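Local coordinates for protein CHIR AB1 (Gallus gallus, PDB 2VSD) that probably acts as an avian Fc receptor of the cell membrane, binding the Fc part of antibody through the immunoglobulin domain described here, at residues P6-D20 and A61-Y75. Sequence-based numbering, arbitrary orientation.
With NAG (2-acetamido-2-deoxy-beta-D-glucopyranose), chain B; NAG (2-acetamido-2-deoxy-beta-D-glucopyranose), chain C.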
ATOM      1  N   PRO A   6      -4.357   4.955  14.311  1.00 30.66           N
ATOM      2  CA  PRO A   6      -3.031   4.768  14.896  1.00 29.08           C
ATOM      3  C   PRO A   6      -2.355   6.121  15.160  1.00 27.43           C
ATOM      4  O   PRO A   6      -2.812   7.139  14.670  1.00 27.75           O
ATOM      5  CB  PRO A   6      -2.283   3.971  13.816  1.00 29.06           C
ATOM      6  CG  PRO A   6      -2.909   4.441  12.511  1.00 29.68           C
ATOM      7  CD  PRO A   6      -4.369   4.703  12.847  1.00 29.87           C
ATOM      8  N   SER A   7      -1.275   6.118  15.922  1.00 26.58           N
ATOM      9  CA  SER A   7      -0.476   7.341  16.079  1.00 26.03           C
ATOM     10  C   SER A   7       0.993   7.068  15.766  1.00 25.65           C
ATOM     11  O   SER A   7       1.498   5.964  15.954  1.00 26.07           O
ATOM     12  CB  SER A   7      -0.645   7.902  17.495  1.00 26.12           C
ATOM     13  OG  SER A   7      -0.080   6.996  18.405  1.00 27.84           O
ATOM     14  N   LEU A   8       1.683   8.096  15.298  1.00 24.86           N
ATOM     15  CA  LEU A   8       3.009   7.915  14.710  1.00 23.84           C
ATOM     16  C   LEU A   8       3.961   8.829  15.471  1.00 24.16           C
ATOM     17  O   LEU A   8       3.624   9.995  15.780  1.00 23.68           O
ATOM     18  CB  LEU A   8       2.944   8.257  13.215  1.00 24.17           C
ATOM     19  CG  LEU A   8       4.185   8.103  12.319  1.00 21.18           C
ATOM     20  CD1 LEU A   8       4.686   6.667  12.255  1.00 23.24           C
ATOM     21  CD2 LEU A   8       3.869   8.696  10.909  1.00 21.78           C
ATOM     22  N   SER A   9       5.121   8.288  15.823  1.00 24.65           N
ATOM     23  CA  SER A   9       6.169   9.125  16.375  1.00 25.14           C
ATOM     24  C   SER A   9       7.423   9.033  15.512  1.00 24.49           C
ATOM     25  O   SER A   9       7.643   8.041  14.807  1.00 24.01           O
ATOM     26  CB  SER A   9       6.459   8.744  17.831  1.00 25.97           C
ATOM     27  OG  SER A   9       6.955   7.432  17.917  1.00 30.27           O
ATOM     28  N   LEU A  10       8.224  10.083  15.571  1.00 23.74           N
ATOM     29  CA  LEU A  10       9.484  10.148  14.833  1.00 22.58           C
ATOM     30  C   LEU A  10      10.658  10.420  15.772  1.00 23.28           C
ATOM     31  O   LEU A  10      10.615  11.393  16.540  1.00 22.15           O
ATOM     32  CB  LEU A  10       9.370  11.239  13.779  1.00 23.49           C
ATOM     33  CG  LEU A  10      10.678  11.766  13.167  1.00 22.69           C
ATOM     34  CD1 LEU A  10      11.304  10.717  12.249  1.00 21.34           C
ATOM     35  CD2 LEU A  10      10.434  13.074  12.418  1.00 22.89           C
ATOM     36  N   HIS A  11      11.706   9.595  15.689  1.00 22.97           N
ATOM     37  CA  HIS A  11      12.909   9.807  16.527  1.00 25.00           C
ATOM     38  C   HIS A  11      14.135   9.506  15.688  1.00 23.84           C
ATOM     39  O   HIS A  11      14.198   8.456  15.066  1.00 23.18           O
ATOM     40  CB  HIS A  11      12.920   8.890  17.762  1.00 26.24           C
ATOM     41  CG  HIS A  11      11.755   9.107  18.688  1.00 31.78           C
ATOM     42  ND1 HIS A  11      10.591   8.369  18.605  1.00 37.18           N
ATOM     43  CD2 HIS A  11      11.549  10.018  19.668  1.00 36.48           C
ATOM     44  CE1 HIS A  11       9.731   8.797  19.514  1.00 38.53           C
ATOM     45  NE2 HIS A  11      10.287   9.800  20.171  1.00 38.38           N
ATOM     46  N   PRO A  12      15.111  10.425  15.658  1.00 24.82           N
ATOM     47  CA  PRO A  12      15.053  11.785  16.172  1.00 24.64           C
ATOM     48  C   PRO A  12      14.172  12.655  15.265  1.00 25.08           C
ATOM     49  O   PRO A  12      13.968  12.318  14.085  1.00 23.11           O
ATOM     50  CB  PRO A  12      16.513  12.244  16.064  1.00 25.15           C
ATOM     51  CG  PRO A  12      17.019  11.463  14.856  1.00 26.31           C
ATOM     52  CD  PRO A  12      16.413  10.127  15.034  1.00 24.41           C
ATOM     53  N   SER A  13      13.668  13.764  15.799  1.00 24.71           N
ATOM     54  CA  SER A  13      12.840  14.665  14.988  1.00 24.71           C
ATOM     55  C   SER A  13      13.516  16.016  14.717  1.00 23.65           C
ATOM     56  O   SER A  13      13.138  16.726  13.788  1.00 22.45           O
ATOM     57  CB  SER A  13      11.485  14.872  15.652  1.00 25.53           C
ATOM     58  OG  SER A  13      11.674  15.246  17.004  1.00 27.90           O
ATOM     59  N   GLN A  14      14.521  16.362  15.529  1.00 22.94           N
ATOM     60  CA  GLN A  14      15.232  17.631  15.372  1.00 22.73           C
ATOM     61  C   GLN A  14      16.672  17.421  14.939  1.00 23.21           C
ATOM     62  O   GLN A  14      17.295  16.444  15.376  1.00 24.23           O
ATOM     63  CB  GLN A  14      15.209  18.454  16.664  1.00 22.64           C
ATOM     64  CG  GLN A  14      13.788  18.694  17.221  1.00 20.81           C
ATOM     65  CD  GLN A  14      12.986  19.640  16.364  1.00 22.67           C
ATOM     66  OE1 GLN A  14      13.555  20.507  15.700  1.00 22.75           O
ATOM     67  NE2 GLN A  14      11.651  19.466  16.352  1.00 20.58           N
ATOM     68  N   GLY A  15      17.151  18.336  14.097  1.00 22.71           N
ATOM     69  CA  GLY A  15      18.519  18.331  13.556  1.00 24.68           C
ATOM     70  C   GLY A  15      18.864  17.085  12.723  1.00 24.76           C
ATOM     71  O   GLY A  15      20.027  16.683  12.654  1.00 24.97           O
ATOM     72  N   VAL A  16      17.865  16.516  12.052  1.00 23.79           N
ATOM     73  CA  VAL A  16      18.093  15.339  11.224  1.00 23.00           C
ATOM     74  C   VAL A  16      18.752  15.756   9.914  1.00 22.32           C
ATOM     75  O   VAL A  16      18.332  16.734   9.276  1.00 23.10           O
ATOM     76  CB  VAL A  16      16.784  14.551  10.949  1.00 22.79           C
ATOM     77  CG1 VAL A  16      17.063  13.393  10.001  1.00 22.16           C
ATOM     78  CG2 VAL A  16      16.203  14.036  12.274  1.00 24.08           C
ATOM     79  N   SER A  17      19.787  15.017   9.518  1.00 22.50           N
ATOM     80  CA  SER A  17      20.570  15.301   8.320  1.00 23.81           C
ATOM     81  C   SER A  17      20.694  14.070   7.454  1.00 23.22           C
ATOM     82  O   SER A  17      20.513  12.959   7.942  1.00 22.24           O
ATOM     83  CB  SER A  17      21.982  15.694   8.767  1.00 24.47           C
ATOM     84  OG  SER A  17      21.907  16.821   9.641  1.00 30.18           O
ATOM     85  N   LEU A  18      21.066  14.238   6.186  1.00 23.28           N
ATOM     86  CA  LEU A  18      21.452  13.069   5.377  1.00 24.26           C
ATOM     87  C   LEU A  18      22.481  12.218   6.108  1.00 23.87           C
ATOM     88  O   LEU A  18      23.436  12.753   6.688  1.00 23.03           O
ATOM     89  CB  LEU A  18      22.057  13.497   4.028  1.00 25.62           C
ATOM     90  CG  LEU A  18      21.194  14.180   2.958  1.00 29.73           C
ATOM     91  CD1 LEU A  18      21.776  13.850   1.565  1.00 34.23           C
ATOM     92  CD2 LEU A  18      19.740  13.820   2.997  1.00 32.33           C
ATOM     93  N   GLY A  19      22.303  10.911   6.018  1.00 23.17           N
ATOM     94  CA  GLY A  19      23.158   9.938   6.670  1.00 24.11           C
ATOM     95  C   GLY A  19      22.666   9.482   8.017  1.00 24.19           C
ATOM     96  O   GLY A  19      23.115   8.442   8.520  1.00 24.97           O
ATOM     97  N   ASP A  20      21.727  10.224   8.616  1.00 22.96           N
ATOM     98  CA  ASP A  20      21.210   9.818   9.911  1.00 23.16           C
ATOM     99  C   ASP A  20      20.183   8.712   9.738  1.00 23.74           C
ATOM    100  O   ASP A  20      19.581   8.599   8.679  1.00 23.93           O
ATOM    101  CB  ASP A  20      20.531  10.982  10.623  1.00 23.03           C
ATOM    102  CG  ASP A  20      21.480  12.021  11.098  1.00 24.62           C
ATOM    103  OD1 ASP A  20      22.727  11.813  11.066  1.00 23.63           O
ATOM    104  OD2 ASP A  20      20.955  13.086  11.476  1.00 24.54           O
ATOM    105  N   ALA A  61      17.734   4.710   6.877  1.00 18.48           N
ATOM    106  CA  ALA A  61      18.705   5.786   6.753  1.00 18.57           C
ATOM    107  C   ALA A  61      18.127   6.882   5.870  1.00 17.37           C
ATOM    108  O   ALA A  61      17.435   6.597   4.883  1.00 18.67           O
ATOM    109  CB  ALA A  61      19.995   5.244   6.158  1.00 18.90           C
ATOM    110  N   VAL A  62      18.399   8.133   6.228  1.00 17.44           N
ATOM    111  CA  VAL A  62      18.067   9.269   5.370  1.00 17.38           C
ATOM    112  C   VAL A  62      19.157   9.325   4.299  1.00 18.31           C
ATOM    113  O   VAL A  62      20.348   9.532   4.625  1.00 20.03           O
ATOM    114  CB  VAL A  62      18.004  10.567   6.187  1.00 17.38           C
ATOM    115  CG1 VAL A  62      17.658  11.762   5.291  1.00 17.30           C
ATOM    116  CG2 VAL A  62      16.964  10.418   7.361  1.00 17.30           C
ATOM    117  N   THR A  63      18.796   9.069   3.044  1.00 18.00           N
ATOM    118  CA  THR A  63      19.806   8.995   1.991  1.00 19.15           C
ATOM    119  C   THR A  63      19.606  10.065   0.932  1.00 21.28           C
ATOM    120  O   THR A  63      20.436  10.207   0.031  1.00 22.45           O
ATOM    121  CB  THR A  63      19.795   7.629   1.310  1.00 20.39           C
ATOM    122  OG1 THR A  63      18.545   7.453   0.604  1.00 22.08           O
ATOM    123  CG2 THR A  63      19.963   6.519   2.352  1.00 20.18           C
ATOM    124  N   ASN A  64      18.512  10.811   0.992  1.00 20.47           N
ATOM    125  CA  ASN A  64      18.408  11.890  -0.007  1.00 21.62           C
ATOM    126  C   ASN A  64      17.367  12.904   0.411  1.00 21.12           C
ATOM    127  O   ASN A  64      16.621  12.668   1.356  1.00 20.67           O
ATOM    128  CB  ASN A  64      18.119  11.318  -1.392  1.00 22.70           C
ATOM    129  CG  ASN A  64      16.746  10.665  -1.465  1.00 27.06           C
ATOM    130  OD1 ASN A  64      16.562   9.501  -1.113  1.00 34.26           O
ATOM    131  ND2 ASN A  64      15.780  11.431  -1.872  1.00 29.50           N
ATOM    132  N   LEU A  65      17.335  14.035  -0.285  1.00 19.97           N
ATOM    133  CA  LEU A  65      16.470  15.139   0.094  1.00 20.65           C
ATOM    134  C   LEU A  65      14.988  14.773  -0.005  1.00 20.11           C
ATOM    135  O   LEU A  65      14.170  15.404   0.694  1.00 21.83           O
ATOM    136  CB  LEU A  65      16.732  16.338  -0.825  1.00 21.74           C
ATOM    137  CG  LEU A  65      18.137  16.943  -0.703  1.00 23.76           C
ATOM    138  CD1 LEU A  65      18.270  18.079  -1.755  1.00 22.59           C
ATOM    139  CD2 LEU A  65      18.471  17.417   0.675  1.00 26.99           C
ATOM    140  N   GLU A  66      14.650  13.797  -0.840  1.00 16.74           N
ATOM    141  CA  GLU A  66      13.252  13.398  -1.007  1.00 19.22           C
ATOM    142  C   GLU A  66      12.694  12.589   0.160  1.00 15.15           C
ATOM    143  O   GLU A  66      11.496  12.300   0.199  1.00 11.76           O
ATOM    144  CB  GLU A  66      13.010  12.717  -2.368  1.00 18.53           C
ATOM    145  CG  GLU A  66      13.349  13.681  -3.549  1.00 23.67           C
ATOM    146  CD  GLU A  66      13.109  13.037  -4.903  1.00 26.47           C
ATOM    147  OE1 GLU A  66      12.979  11.797  -4.953  1.00 36.02           O
ATOM    148  OE2 GLU A  66      13.069  13.778  -5.918  1.00 38.07           O
ATOM    149  N   ASP A  67      13.557  12.270   1.128  1.00 15.79           N
ATOM    150  CA  ASP A  67      13.118  11.623   2.364  1.00 17.24           C
ATOM    151  C   ASP A  67      12.351  12.586   3.261  1.00 17.09           C
ATOM    152  O   ASP A  67      11.593  12.162   4.097  1.00 17.55           O
ATOM    153  CB  ASP A  67      14.302  11.024   3.166  1.00 17.26           C
ATOM    154  CG  ASP A  67      14.845   9.762   2.539  1.00 21.92           C
ATOM    155  OD1 ASP A  67      14.034   8.919   2.100  1.00 24.85           O
ATOM    156  OD2 ASP A  67      16.080   9.610   2.489  1.00 22.10           O
ATOM    157  N   ALA A  68      12.545  13.881   3.061  1.00 17.15           N
ATOM    158  CA  ALA A  68      11.823  14.885   3.834  1.00 17.03           C
ATOM    159  C   ALA A  68      10.329  14.803   3.513  1.00 17.24           C
ATOM    160  O   ALA A  68       9.947  14.344   2.448  1.00 17.44           O
ATOM    161  CB  ALA A  68      12.368  16.282   3.491  1.00 18.00           C
ATOM    162  N   GLY A  69       9.471  15.214   4.438  1.00 17.43           N
ATOM    163  CA  GLY A  69       8.061  15.350   4.060  1.00 17.05           C
ATOM    164  C   GLY A  69       7.110  14.848   5.114  1.00 18.39           C
ATOM    165  O   GLY A  69       7.470  14.717   6.298  1.00 17.42           O
ATOM    166  N   THR A  70       5.890  14.552   4.678  1.00 17.51           N
ATOM    167  CA  THR A  70       4.819  14.256   5.631  1.00 18.78           C
ATOM    168  C   THR A  70       4.596  12.758   5.751  1.00 18.32           C
ATOM    169  O   THR A  70       4.158  12.109   4.785  1.00 18.06           O
ATOM    170  CB  THR A  70       3.520  14.925   5.221  1.00 19.85           C
ATOM    171  OG1 THR A  70       3.775  16.301   4.988  1.00 21.81           O
ATOM    172  CG2 THR A  70       2.463  14.772   6.364  1.00 21.31           C
ATOM    173  N   TYR A  71       4.945  12.219   6.914  1.00 16.38           N
ATOM    174  CA  TYR A  71       4.761  10.793   7.204  1.00 16.82           C
ATOM    175  C   TYR A  71       3.465  10.492   7.950  1.00 18.37           C
ATOM    176  O   TYR A  71       3.083  11.212   8.873  1.00 17.15           O
ATOM    177  CB  TYR A  71       5.942  10.223   7.978  1.00 17.94           C
ATOM    178  CG  TYR A  71       7.183  10.071   7.112  1.00 17.10           C
ATOM    179  CD1 TYR A  71       8.075  11.148   6.944  1.00 17.80           C
ATOM    180  CD2 TYR A  71       7.445   8.871   6.449  1.00 18.34           C
ATOM    181  CE1 TYR A  71       9.224  11.021   6.159  1.00 15.97           C
ATOM    182  CE2 TYR A  71       8.600   8.742   5.625  1.00 17.35           C
ATOM    183  CZ  TYR A  71       9.465   9.821   5.503  1.00 15.85           C
ATOM    184  OH  TYR A  71      10.583   9.709   4.699  1.00 17.39           O
ATOM    185  N   GLN A  72       2.812   9.409   7.548  1.00 17.91           N
ATOM    186  CA  GLN A  72       1.606   8.925   8.224  1.00 18.69           C
ATOM    187  C   GLN A  72       1.627   7.427   8.261  1.00 19.59           C
ATOM    188  O   GLN A  72       2.312   6.798   7.438  1.00 19.30           O
ATOM    189  CB  GLN A  72       0.361   9.379   7.475  1.00 18.63           C
ATOM    190  CG  GLN A  72       0.077  10.848   7.594  1.00 20.62           C
ATOM    191  CD  GLN A  72      -0.981  11.283   6.618  1.00 22.24           C
ATOM    192  OE1 GLN A  72      -0.761  11.269   5.409  1.00 23.46           O
ATOM    193  NE2 GLN A  72      -2.156  11.635   7.130  1.00 24.26           N
ATOM    194  N   CYS A  73       0.853   6.828   9.169  1.00 19.24           N
ATOM    195  CA  CYS A  73       0.719   5.369   9.146  1.00 20.56           C
ATOM    196  C   CYS A  73      -0.751   4.942   9.191  1.00 21.29           C
ATOM    197  O   CYS A  73      -1.608   5.721   9.636  1.00 21.25           O
ATOM    198  CB  CYS A  73       1.595   4.678  10.221  1.00 20.43           C
ATOM    199  SG  CYS A  73       1.082   4.905  11.954  1.00 24.59           S
ATOM    200  N   ARG A  74      -1.002   3.733   8.675  1.00 22.05           N
ATOM    201  CA  ARG A  74      -2.329   3.167   8.447  1.00 23.40           C
ATOM    202  C   ARG A  74      -2.161   1.689   8.761  1.00 23.21           C
ATOM    203  O   ARG A  74      -1.094   1.117   8.506  1.00 23.12           O
ATOM    204  CB  ARG A  74      -2.623   3.338   6.952  1.00 23.72           C
ATOM    205  CG  ARG A  74      -3.934   2.926   6.438  1.00 26.05           C
ATOM    206  CD  ARG A  74      -4.008   3.455   5.046  1.00 24.79           C
ATOM    207  NE  ARG A  74      -5.236   3.099   4.358  1.00 31.92           N
ATOM    208  CZ  ARG A  74      -5.320   2.313   3.297  1.00 30.08           C
ATOM    209  NH1 ARG A  74      -4.249   1.720   2.770  1.00 25.83           N
ATOM    210  NH2 ARG A  74      -6.518   2.087   2.782  1.00 32.85           N
ATOM    211  N   TYR A  75      -3.185   1.031   9.291  1.00 23.66           N
ATOM    212  CA  TYR A  75      -3.084  -0.433   9.453  1.00 23.95           C
ATOM    213  C   TYR A  75      -4.361  -1.129   9.015  1.00 23.97           C
ATOM    214  O   TYR A  75      -5.399  -0.480   8.925  1.00 22.05           O
ATOM    215  CB  TYR A  75      -2.658  -0.854  10.866  1.00 26.39           C
ATOM    216  CG  TYR A  75      -3.668  -0.572  11.948  1.00 26.72           C
ATOM    217  CD1 TYR A  75      -3.755   0.693  12.537  1.00 27.90           C
ATOM    218  CD2 TYR A  75      -4.514  -1.582  12.419  1.00 29.42           C
ATOM    219  CE1 TYR A  75      -4.685   0.966  13.550  1.00 29.38           C
ATOM    220  CE2 TYR A  75      -5.451  -1.323  13.433  1.00 29.10           C
ATOM    221  CZ  TYR A  75      -5.534  -0.045  13.990  1.00 29.55           C
ATOM    222  OH  TYR A  75      -6.447   0.246  15.004  1.00 30.05           O
TER
HETATM  223  C1  NAG B   1       7.702  14.972   0.157  1.00 20.15           C
HETATM  224  C2  NAG B   1       8.753  14.722  -0.934  1.00 21.22           C
HETATM  225  C3  NAG B   1       9.998  15.634  -0.817  1.00 22.35           C
HETATM  226  C4  NAG B   1       9.603  17.079  -0.493  1.00 23.04           C
HETATM  227  C5  NAG B   1       8.542  17.105   0.624  1.00 24.19           C
HETATM  228  C6  NAG B   1       8.026  18.504   1.006  1.00 27.59           C
HETATM  229  C7  NAG B   1       8.701  12.413  -1.836  1.00 21.70           C
HETATM  230  C8  NAG B   1       7.529  12.800  -2.643  1.00 16.64           C
HETATM  231  N2  NAG B   1       9.204  13.321  -0.979  1.00 19.79           N
HETATM  232  O3  NAG B   1      10.742  15.548  -2.036  1.00 19.98           O
HETATM  233  O4  NAG B   1      10.668  17.862   0.026  1.00 26.79           O
HETATM  234  O5  NAG B   1       7.409  16.343   0.221  1.00 23.13           O
HETATM  235  O6  NAG B   1       7.567  19.155  -0.180  1.00 32.78           O
HETATM  236  O7  NAG B   1       9.104  11.230  -1.964  1.00 28.12           O
HETATM  237  C1  NAG C   2      11.811  18.278  -0.779  1.00 31.27           C
HETATM  238  C2  NAG C   2      12.356  19.660  -0.354  1.00 30.28           C
HETATM  239  C3  NAG C   2      12.865  20.525  -1.490  1.00 32.41           C
HETATM  240  C4  NAG C   2      13.469  19.687  -2.610  1.00 31.09           C
HETATM  241  C5  NAG C   2      12.431  18.693  -3.158  1.00 32.31           C
HETATM  242  C6  NAG C   2      12.974  17.666  -4.156  1.00 33.13           C
HETATM  243  C7  NAG C   2      11.649  20.271   1.879  1.00 29.81           C
HETATM  244  C8  NAG C   2      10.743  21.056   2.782  1.00 32.04           C
HETATM  245  N2  NAG C   2      11.499  20.409   0.571  1.00 28.22           N
HETATM  246  O3  NAG C   2      13.830  21.399  -0.937  1.00 32.39           O
HETATM  247  O4  NAG C   2      13.763  20.608  -3.640  1.00 31.55           O
HETATM  248  O5  NAG C   2      11.814  17.907  -2.145  1.00 31.44           O
HETATM  249  O6  NAG C   2      14.211  17.163  -3.671  1.00 36.47           O
HETATM  250  O7  NAG C   2      12.476  19.509   2.398  1.00 32.02           O
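Strand 7-11, with P6 just before it, runs roughly antiparallel to strand 69-75 (140° between N-to-C directions), the axes 6.7 Å apart at closest; P6 meets C73 and Y75, L8 meets Y71 and C73. The strands belong to opposite sheets of an immunoglobulin beta-sandwich, so they meet through side chains of 6-8 packed on the side chains and carbonyls of 71-75. With chi1 at -178° the L8 side chain extends away from its own backbone N, and CD2 reaches Y71 O at 3.3 Å, while CD1 meets C73 SG at 4.0 Å. That sulfur is disulfide-bonded to C26 of strand 21-27, the covalent tie between the sheets. P6 sets CG 3.4 Å from C73 O, and its ring abuts the CD1-CE1 edge of Y75, CG in the plane of the aromatic ring and CB 3.8 Å from Y75 CD1. Replacing P6 by alanine removes CG and CD, which would probably open a gap beside C73 O and leave the Y75 edge touched by CB alone from this residue. At the other end, the type II turn S17-D20 joins the segment 61-64 through the backbone: V62 N donates to D20 O, nearly straight at 178°, and G19 N to V62 O. V62 is buried, CG2 facing V16 CG1 and CG1 facing the L18 methyl CD2, which also packs on the backbone of N64. D67, ending the 3-10 turn 65-67, accepts T63 N and N64 N on OD2; its OD1 makes a salt bridge to R44. Y71 OH donates to a lone pair of D67 O at 2.7 Å, the tyrosine corner of Greek-key folds. On the outer side of the same turn, N2 of the first N-linked sugar (NAG, chain B) donates to E66 O at 2.8 Å.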